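PDB 4GBM: CurM Sulfotransferase from Moorea producta, which probably transfers a sulfonate group from PAPS to an intermediate of curacin biosynthesis, and is seen here with the spent-cofactor product adenosine-3'-5'-diphosphate bound. Local coordinates for residues 170-173 and 174-178; 263-266 and 267-271; 228-231 and 232-236. The protein carries 2 engineered substitutions. All blocks are in the same frame, centred on the assembly; numbering follows the deposited sequence.

Contact 1: residues 170-173 and 174-178; sequences IESF and VRMRM. With A3P (adenosine-3'-5'-diphosphate), chain G.
Glu171 and Arg175, four residues apart on the last turns of helix 166-175, both swing CG opposite the backbone N (chi1 -174° and 173°). Each chain then bends, Glu171 at chi2 and Arg175 at chi3, which sets carboxylate beside guanidinium. The result is a two-bond salt bridge of the i to i+4 kind: Arg175 NE lies 2.9 Å from Glu171 OE2, and Arg175 NH1 lies 2.9 Å from Glu171 OE1. Both oxygens are approached on the syn side and stay near the guanidinium plane, although the two planes are turned 34° apart. Arg175 thus offers one side to Glu171 and turns the rest to the 3'-phosphate of A3P. There Arg175 NH2 donates to A3P O1P at 2.9 Å, while NH1 also donates to O3P and, with a more bent bond, to O1P. A3P O1P also receives Ser172 OG at 2.6 Å; that hydroxyl has a second hydrogen-bond partner in Arg42 NE.

The helix ends just beyond in a Schellman motif. Arg177 takes positive phi, its N bonds Val174 O, and Met178 N reaches back to Phe173 O over 3.2 Å. This turn brings Met178 across the Phe173 ring: Met178 CB sits 3.6 Å from the ring centroid, nearly on the normal, a CH-pi contact. Met178 SD, 4.6 Å from that centroid and oblique to it, adds a Met-aromatic contact.

Gripping the 3'-phosphate with a serine and an arginine is characteristic of sulfotransferases. Chemically, one phosphate oxygen collects both the hydroxyl and two guanidinium nitrogens. Because Glu171 fixes the rotation of the guanidinium, acting as a second-shell residue, Arg175 is probably pre-oriented, with its positive charge balanced between the carboxylate and the phosphate.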
loop_
_atom_site.group_PDB
_atom_site.type_symbol
_atom_site.label_atom_id
_atom_site.label_comp_id
_atom_site.label_asym_id
_atom_site.label_seq_id
_atom_site.Cartn_x
_atom_site.Cartn_y
_atom_site.Cartn_z
ATOM N N ILE A 170 -15.616 -4.658 -0.610
ATOM C CA ILE A 170 -16.238 -5.822 0.030
ATOM C C ILE A 170 -16.366 -7.000 -0.944
ATOM O O ILE A 170 -15.985 -8.128 -0.608
ATOM C CB ILE A 170 -17.585 -5.465 0.688
ATOM C CG1 ILE A 170 -17.337 -4.576 1.909
ATOM C CG2 ILE A 170 -18.330 -6.735 1.125
ATOM C CD1 ILE A 170 -18.571 -3.809 2.372
ATOM N N GLU A 171 -16.861 -6.731 -2.153
ATOM C CA GLU A 171 -17.017 -7.782 -3.158
ATOM C C GLU A 171 -15.671 -8.433 -3.459
ATOM O O GLU A 171 -15.573 -9.661 -3.557
ATOM C CB GLU A 171 -17.633 -7.203 -4.437
ATOM C CG GLU A 171 -17.974 -8.230 -5.518
ATOM C CD GLU A 171 -16.795 -8.599 -6.418
ATOM O OE1 GLU A 171 -15.849 -7.802 -6.538
ATOM O OE2 GLU A 171 -16.822 -9.699 -7.012
ATOM N N SER A 172 -14.630 -7.608 -3.580
ATOM C CA SER A 172 -13.302 -8.109 -3.902
ATOM C C SER A 172 -12.725 -8.945 -2.754
ATOM O O SER A 172 -12.234 -10.051 -2.966
ATOM C CB SER A 172 -12.369 -6.936 -4.231
ATOM O OG SER A 172 -11.047 -7.395 -4.445
ATOM N N PHE A 173 -12.796 -8.414 -1.537
ATOM C CA PHE A 173 -12.274 -9.099 -0.354
ATOM C C PHE A 173 -12.893 -10.499 -0.186
ATOM O O PHE A 173 -12.183 -11.484 0.058
ATOM C CB PHE A 173 -12.533 -8.215 0.871
ATOM C CG PHE A 173 -11.857 -8.681 2.134
ATOM C CD1 PHE A 173 -12.424 -9.692 2.906
ATOM C CD2 PHE A 173 -10.679 -8.081 2.567
ATOM C CE1 PHE A 173 -11.822 -10.110 4.086
ATOM C CE2 PHE A 173 -10.061 -8.494 3.763
ATOM C CZ PHE A 173 -10.646 -9.513 4.517
ATOM N N VAL A 174 -14.209 -10.580 -0.345
ATOM C CA VAL A 174 -14.944 -11.840 -0.236
ATOM C C VAL A 174 -14.576 -12.797 -1.376
ATOM O O VAL A 174 -14.313 -13.982 -1.138
ATOM C CB VAL A 174 -16.473 -11.583 -0.156
ATOM C CG1 VAL A 174 -17.273 -12.882 -0.256
ATOM C CG2 VAL A 174 -16.820 -10.878 1.162
ATOM N N ARG A 175 -14.532 -12.274 -2.602
ATOM C CA ARG A 175 -14.158 -13.068 -3.782
ATOM C C ARG A 175 -12.767 -13.690 -3.631
ATOM O O ARG A 175 -12.540 -14.845 -4.040
ATOM C CB ARG A 175 -14.231 -12.202 -5.048
ATOM C CG ARG A 175 -13.689 -12.876 -6.324
ATOM C CD ARG A 175 -14.122 -12.172 -7.624
ATOM N NE ARG A 175 -14.142 -10.712 -7.512
ATOM C CZ ARG A 175 -13.058 -9.937 -7.494
ATOM N NH1 ARG A 175 -13.193 -8.622 -7.362
ATOM N NH2 ARG A 175 -11.840 -10.475 -7.590
ATOM N N MET A 176 -11.849 -12.926 -3.040
ATOM C CA MET A 176 -10.460 -13.355 -2.860
ATOM C C MET A 176 -10.263 -14.224 -1.619
ATOM O O MET A 176 -9.156 -14.703 -1.357
ATOM C CB MET A 176 -9.520 -12.142 -2.841
ATOM C CG MET A 176 -9.494 -11.363 -4.163
ATOM S SD MET A 176 -9.030 -12.372 -5.577
ATOM C CE MET A 176 -7.319 -12.740 -5.188
ATOM N N ARG A 177 -11.347 -14.416 -0.865
ATOM C CA ARG A 177 -11.375 -15.295 0.315
ATOM C C ARG A 177 -10.371 -14.879 1.387
ATOM O O ARG A 177 -9.677 -15.717 1.973
ATOM C CB ARG A 177 -11.173 -16.759 -0.095
ATOM C CG ARG A 177 -12.321 -17.297 -0.930
ATOM C CD ARG A 177 -12.033 -18.663 -1.521
ATOM N NE ARG A 177 -13.262 -19.286 -2.006
ATOM C CZ ARG A 177 -13.915 -18.931 -3.112
ATOM N NH1 ARG A 177 -13.471 -17.938 -3.879
ATOM N NH2 ARG A 177 -15.026 -19.570 -3.450
ATOM N N MET A 178 -10.313 -13.577 1.647
ATOM C CA MET A 178 -9.330 -13.025 2.575
ATOM C C MET A 178 -9.750 -13.030 4.044
ATOM O O MET A 178 -8.954 -12.665 4.908
ATOM C CB MET A 178 -8.951 -11.611 2.143
ATOM C CG MET A 178 -8.164 -11.579 0.855
ATOM S SD MET A 178 -7.974 -9.914 0.228
ATOM C CE MET A 178 -6.895 -9.191 1.466
HETATM P P1 A3P G . -9.806 -7.251 -7.813
HETATM O O1P A3P G . -10.137 -8.252 -6.735
HETATM O O2P A3P G . -8.831 -7.774 -8.839
HETATM O O3P A3P G . -11.020 -6.574 -8.382
HETATM P P2 A3P G . -4.881 -3.746 -3.877
HETATM O O4P A3P G . -5.039 -2.578 -2.956
HETATM O O5P A3P G . -5.067 -5.098 -3.249
HETATM O O6P A3P G . -3.652 -3.650 -4.741
HETATM O "O5'" A3P G . -6.140 -3.636 -4.887
HETATM C "C5'" A3P G . -6.429 -4.729 -5.765
HETATM C "C4'" A3P G . -7.473 -4.234 -6.735
HETATM O "O4'" A3P G . -6.864 -3.292 -7.626
HETATM C "C3'" A3P G . -7.985 -5.328 -7.651
HETATM O "O3'" A3P G . -9.009 -6.092 -6.996
HETATM C "C2'" A3P G . -8.477 -4.511 -8.840
HETATM O "O2'" A3P G . -9.836 -4.106 -8.656
HETATM C "C1'" A3P G . -7.595 -3.267 -8.845
HETATM N N9 A3P G . -6.642 -3.314 -9.983
HETATM C C8 A3P G . -5.559 -4.107 -10.123
HETATM N N7 A3P G . -4.942 -3.893 -11.315
HETATM C C5 A3P G . -5.654 -2.940 -11.952
HETATM C C6 A3P G . -5.572 -2.227 -13.250
HETATM N N6 A3P G . -4.565 -2.503 -14.114
HETATM N N1 A3P G . -6.530 -1.299 -13.518
HETATM C C2 A3P G . -7.527 -1.008 -12.652
HETATM N N3 A3P G . -7.653 -1.616 -11.454
HETATM C C4 A3P G . -6.760 -2.558 -11.072
#

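Contact 2: residues 263-266 and 267-271; sequences ASLS and ISDPN. Engineered in segment 263-266: Ala263 (natural residue Lys). With ZN (zinc ion), chain C; A3P (adenosine-3'-5'-diphosphate), chain G.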
loop_
_atom_site.group_PDB
_atom_site.type_symbol
_atom_site.label_atom_id
_atom_site.label_comp_id
_atom_site.label_asym_id
_atom_site.label_seq_id
_atom_site.Cartn_x
_atom_site.Cartn_y
_atom_site.Cartn_z
ATOM N N ALA A 263 6.501 -13.944 -5.724
ATOM C CA ALA A 263 7.555 -13.192 -5.034
ATOM C C ALA A 263 7.180 -11.742 -4.698
ATOM O O ALA A 263 7.669 -11.198 -3.706
ATOM C CB ALA A 263 8.861 -13.243 -5.829
ATOM N N SER A 264 6.315 -11.126 -5.499
ATOM C CA SER A 264 5.913 -9.733 -5.241
ATOM C C SER A 264 4.613 -9.639 -4.447
ATOM O O SER A 264 4.131 -8.541 -4.165
ATOM C CB SER A 264 5.813 -8.933 -6.545
ATOM O OG SER A 264 7.107 -8.686 -7.069
ATOM N N LEU A 265 4.050 -10.792 -4.095
ATOM C CA LEU A 265 2.787 -10.848 -3.363
ATOM C C LEU A 265 3.047 -11.116 -1.893
ATOM O O LEU A 265 4.056 -11.727 -1.537
ATOM C CB LEU A 265 1.880 -11.938 -3.939
ATOM C CG LEU A 265 0.924 -11.597 -5.083
ATOM C CD1 LEU A 265 1.616 -10.919 -6.275
ATOM C CD2 LEU A 265 0.221 -12.881 -5.518
ATOM N N SER A 266 2.137 -10.658 -1.040
ATOM C CA SER A 266 2.289 -10.834 0.395
ATOM C C SER A 266 1.062 -11.501 0.966
ATOM O O SER A 266 1.108 -12.692 1.302
ATOM C CB SER A 266 2.552 -9.488 1.085
ATOM O OG SER A 266 3.816 -8.987 0.695
ATOM N N ILE A 267 -0.033 -10.744 1.046
ATOM C CA ILE A 267 -1.248 -11.204 1.727
ATOM C C ILE A 267 -2.323 -11.777 0.814
ATOM O O ILE A 267 -3.037 -12.694 1.209
ATOM C CB ILE A 267 -1.854 -10.117 2.641
ATOM C CG1 ILE A 267 -2.262 -8.873 1.838
ATOM C CG2 ILE A 267 -0.863 -9.748 3.745
ATOM C CD1 ILE A 267 -3.306 -8.001 2.528
ATOM N N SER A 268 -2.447 -11.229 -0.392
ATOM C CA SER A 268 -3.358 -11.773 -1.393
ATOM C C SER A 268 -2.784 -11.463 -2.765
ATOM O O SER A 268 -1.622 -11.071 -2.875
ATOM C CB SER A 268 -4.761 -11.179 -1.253
ATOM O OG SER A 268 -5.684 -11.881 -2.074
ATOM N N ASP A 269 -3.598 -11.654 -3.801
ATOM C CA ASP A 269 -3.209 -11.329 -5.171
ATOM C C ASP A 269 -3.919 -10.039 -5.568
ATOM O O ASP A 269 -5.151 -9.999 -5.576
ATOM C CB ASP A 269 -3.605 -12.475 -6.118
ATOM C CG ASP A 269 -2.970 -12.359 -7.499
ATOM O OD1 ASP A 269 -2.440 -11.279 -7.830
ATOM O OD2 ASP A 269 -2.995 -13.361 -8.254
ATOM N N PRO A 270 -3.147 -8.976 -5.883
ATOM C CA PRO A 270 -3.797 -7.726 -6.313
ATOM C C PRO A 270 -4.375 -7.814 -7.723
ATOM O O PRO A 270 -5.077 -6.898 -8.157
ATOM C CB PRO A 270 -2.662 -6.698 -6.255
ATOM C CG PRO A 270 -1.414 -7.486 -6.422
ATOM C CD PRO A 270 -1.681 -8.836 -5.778
ATOM N N ASN A 271 -4.061 -8.905 -8.427
ATOM C CA ASN A 271 -4.592 -9.186 -9.767
ATOM C C ASN A 271 -4.132 -8.184 -10.819
ATOM O O ASN A 271 -4.732 -8.065 -11.888
ATOM C CB ASN A 271 -6.122 -9.315 -9.752
ATOM C CG ASN A 271 -6.598 -10.472 -8.891
ATOM O OD1 ASN A 271 -5.977 -11.543 -8.860
ATOM N ND2 ASN A 271 -7.708 -10.263 -8.180
HETATM ZN ZN ZN C . -1.254 -11.312 -9.452
HETATM P P1 A3P G . -9.806 -7.251 -7.813
HETATM O O1P A3P G . -10.137 -8.252 -6.735
HETATM O O2P A3P G . -8.831 -7.774 -8.839
HETATM O O3P A3P G . -11.020 -6.574 -8.382
HETATM P P2 A3P G . -4.881 -3.746 -3.877
HETATM O O4P A3P G . -5.039 -2.578 -2.956
HETATM O O5P A3P G . -5.067 -5.098 -3.249
HETATM O O6P A3P G . -3.652 -3.650 -4.741
HETATM O "O5'" A3P G . -6.140 -3.636 -4.887
HETATM C "C5'" A3P G . -6.429 -4.729 -5.765
HETATM C "C4'" A3P G . -7.473 -4.234 -6.735
HETATM O "O4'" A3P G . -6.864 -3.292 -7.626
HETATM C "C3'" A3P G . -7.985 -5.328 -7.651
HETATM O "O3'" A3P G . -9.009 -6.092 -6.996
HETATM C "C2'" A3P G . -8.477 -4.511 -8.840
HETATM O "O2'" A3P G . -9.836 -4.106 -8.656
HETATM C "C1'" A3P G . -7.595 -3.267 -8.845
HETATM N N9 A3P G . -6.642 -3.314 -9.983
HETATM C C8 A3P G . -5.559 -4.107 -10.123
HETATM N N7 A3P G . -4.942 -3.893 -11.315
HETATM C C5 A3P G . -5.654 -2.940 -11.952
HETATM C C6 A3P G . -5.572 -2.227 -13.250
HETATM N N6 A3P G . -4.565 -2.503 -14.114
HETATM N N1 A3P G . -6.530 -1.299 -13.518
HETATM C C2 A3P G . -7.527 -1.008 -12.652
HETATM N N3 A3P G . -7.653 -1.616 -11.454
HETATM C C4 A3P G . -6.760 -2.558 -11.072
HETATM O O HOH W 1 -0.037 -9.084 -1.624
#
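Leu265 packs against Ser268, Asp269 and Pro270 in a local turn contact without regular secondary structure, which runs into an Asx turn at Asp269. It belongs to the long loop between helices 228-239 and 297-305, and leads from the region of helix 87-96 to the nucleotide pocket. The apolar partner is Pro270: Leu265 CG lies 3.9 Å from Pro270 CD, the two side chains crossing obliquely. Leu265 CD2 rests 3.8 Å from Asp269 CA, and the leucine side chain also abuts a backbone carbonyl, with Leu265 CG 3.4 Å from Ser268 O.

The backbone of this turn is closed by water rather than by a direct bond: one molecule accepts from Ser266 N at 2.7 Å and donates to Ser268 O at 2.8 Å. Ser266 OG is held from outside by His65 NE2.

From Asp269 to Asn271 the chain meets the bound zinc and nucleotide. With CG opposite the backbone N (chi1 -167°), Asp269 carries OD1 to a zinc ion at 2.0 Å, shared with His261 NE2; its OD2 forms a salt bridge with Lys274. The same OD1 also accepts the Asx-turn bond from Asn271 N, which arrives from above the carboxylate plane. Pro270 O comes 3.3 Å from A3P C3'. Finally, Asn271 ND2 donates to A3P O2P, a 3'-phosphate oxygen, at 2.8 Å and 163°.

Contact 3: residues 228-231 and 232-236; sequences PQQV and LSQLC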
loop_
_atom_site.group_PDB
_atom_site.type_symbol
_atom_site.label_atom_id
_atom_site.label_comp_id
_atom_site.label_asym_id
_atom_site.label_seq_id
_atom_site.Cartn_x
_atom_site.Cartn_y
_atom_site.Cartn_z
ATOM N N PRO A 228 -6.696 8.980 -14.876
ATOM C CA PRO A 228 -5.351 8.863 -14.306
ATOM C C PRO A 228 -4.459 10.081 -14.560
ATOM O O PRO A 228 -3.684 10.441 -13.679
ATOM C CB PRO A 228 -4.778 7.597 -14.967
ATOM C CG PRO A 228 -5.618 7.392 -16.194
ATOM C CD PRO A 228 -6.982 7.901 -15.844
ATOM N N GLN A 229 -4.577 10.720 -15.723
ATOM C CA GLN A 229 -3.764 11.907 -16.016
ATOM C C GLN A 229 -3.984 13.012 -14.981
ATOM O O GLN A 229 -3.025 13.544 -14.420
ATOM C CB GLN A 229 -4.050 12.447 -17.419
ATOM C CG GLN A 229 -3.255 13.706 -17.739
ATOM C CD GLN A 229 -3.863 14.536 -18.858
ATOM O OE1 GLN A 229 -4.717 14.065 -19.612
ATOM N NE2 GLN A 229 -3.415 15.781 -18.975
ATOM N N GLN A 230 -5.250 13.339 -14.732
ATOM C CA GLN A 230 -5.607 14.390 -13.776
ATOM C C GLN A 230 -5.186 14.017 -12.356
ATOM O O GLN A 230 -4.603 14.833 -11.640
ATOM C CB GLN A 230 -7.113 14.685 -13.832
ATOM C CG GLN A 230 -7.608 15.706 -12.812
ATOM C CD GLN A 230 -9.120 15.850 -12.817
ATOM O OE1 GLN A 230 -9.808 15.285 -11.970
ATOM N NE2 GLN A 230 -9.642 16.601 -13.777
ATOM N N VAL A 231 -5.471 12.779 -11.951
ATOM C CA VAL A 231 -5.126 12.329 -10.606
ATOM C C VAL A 231 -3.619 12.370 -10.387
ATOM O O VAL A 231 -3.148 12.886 -9.369
ATOM C CB VAL A 231 -5.686 10.917 -10.318
ATOM C CG1 VAL A 231 -5.102 10.335 -9.030
ATOM C CG2 VAL A 231 -7.205 10.970 -10.265
ATOM N N LEU A 232 -2.869 11.851 -11.354
ATOM C CA LEU A 232 -1.418 11.769 -11.213
ATOM C C LEU A 232 -0.747 13.137 -11.310
ATOM O O LEU A 232 0.255 13.377 -10.639
ATOM C CB LEU A 232 -0.820 10.774 -12.221
ATOM C CG LEU A 232 -1.115 9.298 -11.932
ATOM C CD1 LEU A 232 -0.942 8.471 -13.205
ATOM C CD2 LEU A 232 -0.240 8.773 -10.810
ATOM N N SER A 233 -1.315 14.041 -12.109
ATOM C CA SER A 233 -0.780 15.400 -12.206
ATOM C C SER A 233 -0.936 16.135 -10.874
ATOM O O SER A 233 0.000 16.789 -10.403
ATOM C CB SER A 233 -1.454 16.179 -13.339
ATOM O OG SER A 233 -0.896 17.474 -13.450
ATOM N N GLN A 234 -2.112 16.003 -10.262
ATOM C CA GLN A 234 -2.368 16.602 -8.954
ATOM C C GLN A 234 -1.508 15.966 -7.861
ATOM O O GLN A 234 -1.052 16.659 -6.943
ATOM C CB GLN A 234 -3.858 16.519 -8.602
ATOM C CG GLN A 234 -4.725 17.402 -9.498
ATOM C CD GLN A 234 -6.211 17.335 -9.170
ATOM O OE1 GLN A 234 -6.616 16.772 -8.154
ATOM N NE2 GLN A 234 -7.032 17.918 -10.040
ATOM N N LEU A 235 -1.286 14.655 -7.962
ATOM C CA LEU A 235 -0.401 13.952 -7.023
ATOM C C LEU A 235 1.044 14.439 -7.166
ATOM O O LEU A 235 1.747 14.626 -6.166
ATOM C CB LEU A 235 -0.486 12.432 -7.224
ATOM C CG LEU A 235 0.450 11.588 -6.348
ATOM C CD1 LEU A 235 0.144 11.815 -4.867
ATOM C CD2 LEU A 235 0.327 10.122 -6.715
ATOM N N CYS A 236 1.479 14.643 -8.405
ATOM C CA CYS A 236 2.833 15.155 -8.658
ATOM C C CYS A 236 3.032 16.525 -8.020
ATOM O O CYS A 236 4.088 16.794 -7.442
ATOM C CB CYS A 236 3.135 15.218 -10.158
ATOM S SG CYS A 236 3.553 13.609 -10.867
#
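Leu232 lies over the carbonyl of Pro228 at the start of helix 228-239. Its CB is 3.2 Å from Pro228 O, and Leu232 CD1 approaches Pro228 CB at 4.3 Å, a loose apolar contact. On the far side of the helix from this pair, Gln230 and Gln234 run alongside each other in the same direction. Gln230 was modelled in two conformers, so the arrangement is tentative and holds for the one described here. In it Gln234 NE2 rests beside the CG methylene of Gln230, 3.6 Å away, with the two amide planes 6° apart. The first torsions differ, with Gln230 CG opposite the backbone N and Gln234 CG opposite the carbonyl carbon (chi1 176° and -68°), and both chains are extended beyond CG. In this conformer Gln230 OE1 accepts from Lys227 NZ, just before the helix.

Beneath these side chains the backbone supplies the register by four successive i to i+4 bonds. They start with Leu232 N to Pro228 O at 2.8 Å and finish with Leu235 N to Val231 O at 2.9 Å. Ser233 N to Gln229 O and Gln234 N to Gln230 O lie between them.

Outside the segments, the buried side of the helix is positioned by the rest of the fold. Val231 and Leu235 both touch Ile219 of strand 216-220, and Val231 also meets Asp223 and Leu224 of helix 221-226. Pro228 and Leu232 rest on Leu248, with Phe243 adding to the cover of Leu232. An amphipathic helix is the outcome, with glutamines outward and aliphatic groups inward. It packs beside the outermost strand 216-220 of the five-stranded parallel sheet, whose order 2-3-1-4-5 is that of the P-loop-type alpha/beta fold shared by sulfotransferases.

From the N terminus, contact 1 comes first, at the end of helix 166-175, which follows the sheet strand 158-163. Contact 3 follows within helix 228-239, and contact 2 comes last in the loop before helix 297-305. Each is local and closes no long loop; the three stand in series, so none nests in or crosses another. Contacts 1 and 2 nevertheless meet in space. Met176 CE lies 3.5 Å from Asp269 O, and both contacts touch A3P, joining the helix end to the late loop around the 3'-phosphate. Contact 3 stands apart at the sheet edge, its nearest atoms about 19 Å from contact 1 and about 16 Å from contact 2.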